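Local coordinates for conserved uncharacterized protein (predicted phosphoesterase COG0622) (Streptococcus pneumoniae, PDB 3CK2), which is of unknown function but, as a calcineurin-like phosphoesterase carrying two manganese ions, probably hydrolyses phosphate esters, at residues 149-152 with 153-156. Residues are numbered along the deposited sequence; the frame is centred on the assembly and turned at random.
Sequences EIDD and SYFK. With SRT (S,R meso-tartaric acid), chain F.
Glu149 and Lys156 form an antiparallel hydrogen-bonded pair, Glu149 N giving to Lys156 O at 2.8 Å and Lys156 N to Glu149 O, in a beta hairpin whose strands 145-150 and 154-160 lie side by side in the six-stranded sheet of the calcineurin-like fold. Nearer the turn, Asp151 N reaches Tyr154 O almost straight (N-H...O 176°), and Asp152 and Ser153 carry the chain round. Asp151 suits the entry to this turn because its short side chain brings the carboxylate to the amides of the turn: with CG lodged between the backbone N and the carbonyl carbon (chi1 69°), OD1 accepts from Tyr154 N at 3.0 Å, nearly along its own C-O axis, and from Ser153 N at 3.3 Å, from above the carboxylate plane, the latter bond closing an Asx turn. Asp152, exposed on the turn, sends OD2 instead to Met4 N.

Ile150 and Phe155, a non-hydrogen-bonded pair, turn the other way from Glu149 and Lys156 and are buried against Ile108 of the second sheet. The CG2 methyl of the beta-branched Ile150 meets the Phe155 ring obliquely, 3.9 Å from CE1, as befits two apolar residues between sheets.

On the opposite face, the side chains of Glu149 and Lys156 come closest at CB, 4.2 Å apart. Their charged ends do not meet directly, but a water bridges them, donating to Glu149 OE1 and accepting from Lys156 NZ. The long lysine bends at chi2 (58°) and again at chi4, which brings NZ to the bound meso-tartaric acid, where it donates to O1 at 2.7 Å and weakly to O2 at 3.4 Å.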
ATOM      1  N   GLU A 149      -0.823   6.613   9.567  1.00 24.82           N
ATOM      2  CA  GLU A 149      -1.347   6.626  10.942  1.00 26.12           C
ATOM      3  C   GLU A 149      -2.828   7.003  10.941  1.00 25.74           C
ATOM      4  O   GLU A 149      -3.259   7.938  10.263  1.00 25.68           O
ATOM      5  CB  GLU A 149      -0.482   7.508  11.819  1.00 25.82           C
ATOM      6  CG  GLU A 149       0.953   7.005  11.705  1.00 28.89           C
ATOM      7  CD  GLU A 149       1.908   7.608  12.691  1.00 30.03           C
ATOM      8  OE1 GLU A 149       2.136   8.837  12.589  1.00 34.30           O
ATOM      9  OE2 GLU A 149       2.430   6.836  13.552  1.00 36.34           O
ATOM     10  N   ILE A 150      -3.624   6.180  11.615  1.00 26.00           N
ATOM     11  CA  ILE A 150      -5.074   6.276  11.500  1.00 25.96           C
ATOM     12  C   ILE A 150      -5.655   6.506  12.863  1.00 25.76           C
ATOM     13  O   ILE A 150      -5.365   5.755  13.777  1.00 25.80           O
ATOM     14  CB  ILE A 150      -5.750   4.986  10.876  1.00 25.64           C
ATOM     15  CG1 ILE A 150      -5.129   4.594   9.517  1.00 25.28           C
ATOM     16  CG2 ILE A 150      -7.264   5.176  10.755  1.00 25.18           C
ATOM     17  CD1 ILE A 150      -4.495   3.219   9.508  1.00 22.61           C
ATOM     18  N   ASP A 151      -6.461   7.550  12.998  1.00 26.38           N
ATOM     19  CA  ASP A 151      -7.365   7.655  14.148  1.00 27.36           C
ATOM     20  C   ASP A 151      -8.697   8.285  13.710  1.00 27.23           C
ATOM     21  O   ASP A 151      -8.923   8.460  12.504  1.00 26.61           O
ATOM     22  CB  ASP A 151      -6.701   8.337  15.360  1.00 27.34           C
ATOM     23  CG  ASP A 151      -6.429   9.813  15.159  1.00 28.62           C
ATOM     24  OD1 ASP A 151      -6.716  10.381  14.107  1.00 29.97           O
ATOM     25  OD2 ASP A 151      -5.910  10.429  16.104  1.00 35.47           O
ATOM     26  N   ASP A 152      -9.585   8.567  14.664  1.00 27.42           N
ATOM     27  CA  ASP A 152     -10.920   9.085  14.327  1.00 28.01           C
ATOM     28  C   ASP A 152     -10.907  10.428  13.596  1.00 27.81           C
ATOM     29  O   ASP A 152     -11.807  10.705  12.825  1.00 27.71           O
ATOM     30  CB  ASP A 152     -11.812   9.162  15.574  1.00 28.84           C
ATOM     31  CG  ASP A 152     -12.365   7.793  15.981  1.00 30.98           C
ATOM     32  OD1 ASP A 152     -12.793   7.018  15.096  1.00 34.13           O
ATOM     33  OD2 ASP A 152     -12.367   7.481  17.188  1.00 35.93           O
ATOM     34  N   SER A 153      -9.865  11.229  13.806  1.00 27.93           N
ATOM     35  CA  SER A 153      -9.795  12.595  13.280  1.00 27.42           C
ATOM     36  C   SER A 153      -8.965  12.749  12.003  1.00 26.95           C
ATOM     37  O   SER A 153      -9.232  13.640  11.189  1.00 25.99           O
ATOM     38  CB  SER A 153      -9.214  13.503  14.359  1.00 27.37           C
ATOM     39  OG  SER A 153      -9.965  13.373  15.546  1.00 28.54           O
ATOM     40  N   TYR A 154      -7.969  11.888  11.842  1.00 27.08           N
ATOM     41  CA  TYR A 154      -6.957  12.017  10.819  1.00 26.62           C
ATOM     42  C   TYR A 154      -6.454  10.736  10.219  1.00 25.68           C
ATOM     43  O   TYR A 154      -6.286   9.769  10.889  1.00 26.24           O
ATOM     44  CB  TYR A 154      -5.734  12.714  11.416  1.00 27.58           C
ATOM     45  CG  TYR A 154      -6.016  14.077  11.939  1.00 28.26           C
ATOM     46  CD1 TYR A 154      -6.343  15.098  11.093  1.00 29.38           C
ATOM     47  CD2 TYR A 154      -5.987  14.335  13.287  1.00 29.08           C
ATOM     48  CE1 TYR A 154      -6.618  16.324  11.565  1.00 28.94           C
ATOM     49  CE2 TYR A 154      -6.263  15.563  13.767  1.00 29.40           C
ATOM     50  CZ  TYR A 154      -6.581  16.552  12.902  1.00 29.09           C
ATOM     51  OH  TYR A 154      -6.873  17.777  13.371  1.00 29.59           O
ATOM     52  N   PHE A 155      -6.158  10.786   8.944  1.00 24.71           N
ATOM     53  CA  PHE A 155      -5.144   9.936   8.315  1.00 23.98           C
ATOM     54  C   PHE A 155      -3.862  10.773   8.179  1.00 24.05           C
ATOM     55  O   PHE A 155      -3.891  11.887   7.649  1.00 23.45           O
ATOM     56  CB  PHE A 155      -5.515   9.523   6.890  1.00 23.50           C
ATOM     57  CG  PHE A 155      -6.771   8.736   6.773  1.00 22.73           C
ATOM     58  CD1 PHE A 155      -6.890   7.491   7.378  1.00 21.96           C
ATOM     59  CD2 PHE A 155      -7.827   9.207   5.993  1.00 23.96           C
ATOM     60  CE1 PHE A 155      -8.040   6.742   7.228  1.00 22.74           C
ATOM     61  CE2 PHE A 155      -8.999   8.458   5.854  1.00 23.93           C
ATOM     62  CZ  PHE A 155      -9.100   7.226   6.460  1.00 22.79           C
ATOM     63  N   LYS A 156      -2.736  10.226   8.633  1.00 24.08           N
ATOM     64  CA  LYS A 156      -1.442  10.877   8.446  1.00 23.95           C
ATOM     65  C   LYS A 156      -0.614   9.961   7.553  1.00 23.58           C
ATOM     66  O   LYS A 156      -0.430   8.802   7.884  1.00 23.69           O
ATOM     67  CB  LYS A 156      -0.746  11.136   9.799  1.00 24.09           C
ATOM     68  CG  LYS A 156       0.703  11.684   9.677  1.00 25.06           C
ATOM     69  CD  LYS A 156       0.769  13.021   8.873  1.00 26.74           C
ATOM     70  CE  LYS A 156       2.193  13.415   8.511  1.00 26.48           C
ATOM     71  NZ  LYS A 156       3.056  13.303   9.715  1.00 28.83           N
TER
HETATM   72  O1  SRT F 301       4.772  15.421   9.438  0.50 50.09           O
HETATM   73  O11 SRT F 301       6.222  16.625   8.288  0.50 48.69           O
HETATM   74  C1  SRT F 301       5.909  15.593   8.935  0.50 49.93           C
HETATM   75  C2  SRT F 301       6.931  14.498   9.096  0.50 49.71           C
HETATM   76  O2  SRT F 301       6.324  13.286   8.653  0.50 49.91           O
HETATM   77  C3  SRT F 301       7.400  14.258  10.545  0.50 49.99           C
HETATM   78  O3  SRT F 301       7.136  15.407  11.367  0.50 49.59           O
HETATM   79  C4  SRT F 301       8.867  13.870  10.621  0.50 50.00           C
HETATM   80  O4  SRT F 301       9.339  13.533  11.734  0.50 50.28           O
HETATM   81  O41 SRT F 301       9.585  13.853   9.592  0.50 49.37           O
HETATM   82  O   HOH W   1       3.484  10.913  11.459  1.00 54.60           O